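Local coordinates for protein apoptosis regulator ced-9 (Caenorhabditis elegans, PDB 1OHU) that sequesters the cell-death activator CED-4 and so restrains programmed cell death until EGL-1 binds and CED-4 is released, at residues G15-Y20 with Y134-I139. The protein carries 3 engineered substitutions. Numbering follows the deposited sequence.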
ATOM      1  N   GLY A  15       8.391   5.491  -2.464  1.00 29.05           N
ATOM      2  CA  GLY A  15       9.249   4.334  -2.298  1.00 28.68           C
ATOM      3  C   GLY A  15       8.507   3.132  -1.751  1.00 29.11           C
ATOM      4  O   GLY A  15       8.733   2.008  -2.194  1.00 30.86           O
ATOM      5  N   PHE A  16       7.622   3.359  -0.786  1.00 30.02           N
ATOM      6  CA  PHE A  16       6.858   2.256  -0.207  1.00 29.33           C
ATOM      7  C   PHE A  16       5.840   1.723  -1.210  1.00 28.56           C
ATOM      8  O   PHE A  16       5.685   0.509  -1.375  1.00 27.58           O
ATOM      9  CB  PHE A  16       6.109   2.706   1.056  1.00 31.57           C
ATOM     10  CG  PHE A  16       7.006   3.037   2.217  1.00 34.49           C
ATOM     11  CD1 PHE A  16       7.710   4.238   2.252  1.00 35.02           C
ATOM     12  CD2 PHE A  16       7.144   2.147   3.279  1.00 34.85           C
ATOM     13  CE1 PHE A  16       8.539   4.547   3.328  1.00 36.81           C
ATOM     14  CE2 PHE A  16       7.969   2.444   4.361  1.00 36.53           C
ATOM     15  CZ  PHE A  16       8.669   3.648   4.386  1.00 36.37           C
ATOM     16  N   VAL A  17       5.143   2.634  -1.880  1.00 26.35           N
ATOM     17  CA  VAL A  17       4.126   2.237  -2.845  1.00 24.36           C
ATOM     18  C   VAL A  17       4.742   1.437  -3.990  1.00 23.89           C
ATOM     19  O   VAL A  17       4.238   0.376  -4.347  1.00 24.46           O
ATOM     20  CB  VAL A  17       3.381   3.459  -3.405  1.00 22.67           C
ATOM     21  CG1 VAL A  17       2.224   2.997  -4.277  1.00 21.30           C
ATOM     22  CG2 VAL A  17       2.872   4.333  -2.267  1.00 22.76           C
ATOM     23  N   VAL A  18       5.832   1.940  -4.559  1.00 23.23           N
ATOM     24  CA  VAL A  18       6.506   1.248  -5.648  1.00 23.88           C
ATOM     25  C   VAL A  18       7.038  -0.112  -5.222  1.00 24.62           C
ATOM     26  O   VAL A  18       6.822  -1.112  -5.905  1.00 24.14           O
ATOM     27  CB  VAL A  18       7.699   2.053  -6.190  1.00 24.40           C
ATOM     28  CG1 VAL A  18       8.508   1.195  -7.162  1.00 22.70           C
ATOM     29  CG2 VAL A  18       7.200   3.293  -6.885  1.00 25.83           C
ATOM     30  N   ASP A  19       7.745  -0.145  -4.096  1.00 25.51           N
ATOM     31  CA  ASP A  19       8.306  -1.397  -3.620  1.00 24.28           C
ATOM     32  C   ASP A  19       7.236  -2.411  -3.281  1.00 23.37           C
ATOM     33  O   ASP A  19       7.424  -3.609  -3.493  1.00 24.19           O
ATOM     34  CB  ASP A  19       9.184  -1.168  -2.390  1.00 28.18           C
ATOM     35  CG  ASP A  19       9.830  -2.452  -1.902  1.00 31.27           C
ATOM     36  OD1 ASP A  19       9.247  -3.128  -1.027  1.00 30.19           O
ATOM     37  OD2 ASP A  19      10.914  -2.799  -2.418  1.00 33.81           O
ATOM     38  N   TYR A  20       6.115  -1.947  -2.740  1.00 22.53           N
ATOM     39  CA  TYR A  20       5.065  -2.885  -2.381  1.00 22.93           C
ATOM     40  C   TYR A  20       4.334  -3.381  -3.631  1.00 22.36           C
ATOM     41  O   TYR A  20       4.047  -4.575  -3.757  1.00 23.45           O
ATOM     42  CB  TYR A  20       4.064  -2.265  -1.408  1.00 21.57           C
ATOM     43  CG  TYR A  20       3.107  -3.313  -0.878  1.00 23.34           C
ATOM     44  CD1 TYR A  20       3.523  -4.241   0.073  1.00 23.69           C
ATOM     45  CD2 TYR A  20       1.824  -3.444  -1.406  1.00 23.15           C
ATOM     46  CE1 TYR A  20       2.692  -5.283   0.481  1.00 24.70           C
ATOM     47  CE2 TYR A  20       0.983  -4.479  -1.007  1.00 25.19           C
ATOM     48  CZ  TYR A  20       1.429  -5.399  -0.064  1.00 26.50           C
ATOM     49  OH  TYR A  20       0.631  -6.453   0.301  1.00 26.08           O
ATOM     50  N   TYR A 134      -2.209   7.769  -7.253  1.00 24.96           N
ATOM     51  CA  TYR A 134      -3.340   8.048  -6.374  1.00 23.81           C
ATOM     52  C   TYR A 134      -2.976   7.622  -4.954  1.00 24.29           C
ATOM     53  O   TYR A 134      -3.116   8.391  -4.007  1.00 23.42           O
ATOM     54  CB  TYR A 134      -4.578   7.262  -6.813  1.00 23.76           C
ATOM     55  CG  TYR A 134      -5.130   7.626  -8.168  1.00 23.44           C
ATOM     56  CD1 TYR A 134      -6.068   6.808  -8.789  1.00 23.09           C
ATOM     57  CD2 TYR A 134      -4.740   8.802  -8.822  1.00 24.18           C
ATOM     58  CE1 TYR A 134      -6.609   7.143 -10.030  1.00 26.80           C
ATOM     59  CE2 TYR A 134      -5.276   9.149 -10.065  1.00 24.93           C
ATOM     60  CZ  TYR A 134      -6.211   8.315 -10.664  1.00 27.07           C
ATOM     61  OH  TYR A 134      -6.748   8.634 -11.898  1.00 25.06           O
ATOM     62  N   THR A 135      -2.501   6.387  -4.820  1.00 24.71           N
ATOM     63  CA  THR A 135      -2.136   5.843  -3.515  1.00 24.47           C
ATOM     64  C   THR A 135      -1.094   6.714  -2.809  1.00 24.89           C
ATOM     65  O   THR A 135      -1.262   7.086  -1.649  1.00 24.88           O
ATOM     66  CB  THR A 135      -1.604   4.391  -3.658  1.00 25.58           C
ATOM     67  OG1 THR A 135      -2.595   3.578  -4.311  1.00 21.73           O
ATOM     68  CG2 THR A 135      -1.306   3.792  -2.285  1.00 23.19           C
ATOM     69  N   SER A 136      -0.029   7.056  -3.523  1.00 26.54           N
ATOM     70  CA  SER A 136       1.046   7.882  -2.974  1.00 26.93           C
ATOM     71  C   SER A 136       0.558   9.273  -2.565  1.00 28.71           C
ATOM     72  O   SER A 136       0.916   9.788  -1.510  1.00 28.79           O
ATOM     73  CB  SER A 136       2.165   8.037  -4.006  1.00 25.14           C
ATOM     74  OG  SER A 136       2.666   6.779  -4.428  1.00 31.38           O
ATOM     75  N   LEU A 137      -0.253   9.877  -3.419  1.00 29.72           N
ATOM     76  CA  LEU A 137      -0.783  11.207  -3.166  1.00 33.31           C
ATOM     77  C   LEU A 137      -1.751  11.207  -1.979  1.00 33.32           C
ATOM     78  O   LEU A 137      -1.637  12.025  -1.070  1.00 32.50           O
ATOM     79  CB  LEU A 137      -1.482  11.709  -4.434  1.00 37.23           C
ATOM     80  CG  LEU A 137      -1.966  13.155  -4.539  1.00 40.78           C
ATOM     81  CD1 LEU A 137      -2.387  13.440  -5.979  1.00 42.33           C
ATOM     82  CD2 LEU A 137      -3.122  13.381  -3.580  1.00 45.95           C
ATOM     83  N   PHE A 138      -2.702  10.286  -1.992  1.00 32.31           N
ATOM     84  CA  PHE A 138      -3.684  10.197  -0.920  1.00 33.15           C
ATOM     85  C   PHE A 138      -3.003  10.090   0.442  1.00 34.75           C
ATOM     86  O   PHE A 138      -3.384  10.778   1.388  1.00 36.68           O
ATOM     87  CB  PHE A 138      -4.595   8.988  -1.161  1.00 32.74           C
ATOM     88  CG  PHE A 138      -5.795   8.932  -0.260  1.00 32.45           C
ATOM     89  CD1 PHE A 138      -5.708   8.366   1.008  1.00 33.94           C
ATOM     90  CD2 PHE A 138      -7.022   9.424  -0.690  1.00 31.04           C
ATOM     91  CE1 PHE A 138      -6.827   8.284   1.834  1.00 33.48           C
ATOM     92  CE2 PHE A 138      -8.148   9.348   0.124  1.00 32.26           C
ATOM     93  CZ  PHE A 138      -8.054   8.777   1.389  1.00 34.29           C
ATOM     94  N   ILE A 139      -1.983   9.244   0.523  1.00 34.10           N
ATOM     95  CA  ILE A 139      -1.241   9.022   1.759  1.00 35.14           C
ATOM     96  C   ILE A 139      -0.362  10.199   2.154  1.00 37.69           C
ATOM     97  O   ILE A 139      -0.217  10.497   3.340  1.00 39.00           O
ATOM     98  CB  ILE A 139      -0.356   7.760   1.652  1.00 33.61           C
ATOM     99  CG1 ILE A 139      -1.234   6.531   1.396  1.00 31.76           C
ATOM    100  CG2 ILE A 139       0.437   7.567   2.933  1.00 35.05           C
ATOM    101  CD1 ILE A 139      -0.472   5.223   1.373  1.00 31.63           C
TER
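No flat group enters the contact between Val17 and the pair Thr135 and Ser136, which is made by branched and short side chains alone; the nearby ring of Phe16 is turned away, stacked on Trp154 and edge-to-face with His46. The contact belongs to the all-helical Bcl-2 fold: helix 13-27, which carries the predicted BH4 motif, packs on helix 128-144, one of the two helices of the central hairpin, the other being helix 101-118. The backbones come close here, with the CA atoms of Val17 and Ser136 6.4 Å apart, and the interface is small and buried. Val17 holds CG1 anti to the backbone N (chi1 -173°), a setting that brings Val17 CG1 to 4.1 Å from both Thr135 CB and Thr135 CG2, and also to 3.8 Å from Ser136 OG. The other methyl, Val17 CG2, comes closer to the serine, 3.3 Å from Ser136 OG. The hydroxyls of Thr135 and Ser136 are bonded back into their own helix, Thr135 OG1 to Leu131 O and Ser136 OG to Phe132 O, allowing an aliphatic side chain to lie against Ser136 OG without stranding a buried oxygen. With an alanine here in place of Val17, both methyls are lost, which would probably open a gap beside Thr135 CG2 and Ser136 OG. Because Ser136 OG sits beside its own backbone N (chi1 -57°), it reaches Phe132 O while lying 3.5 Å from Val17 CB.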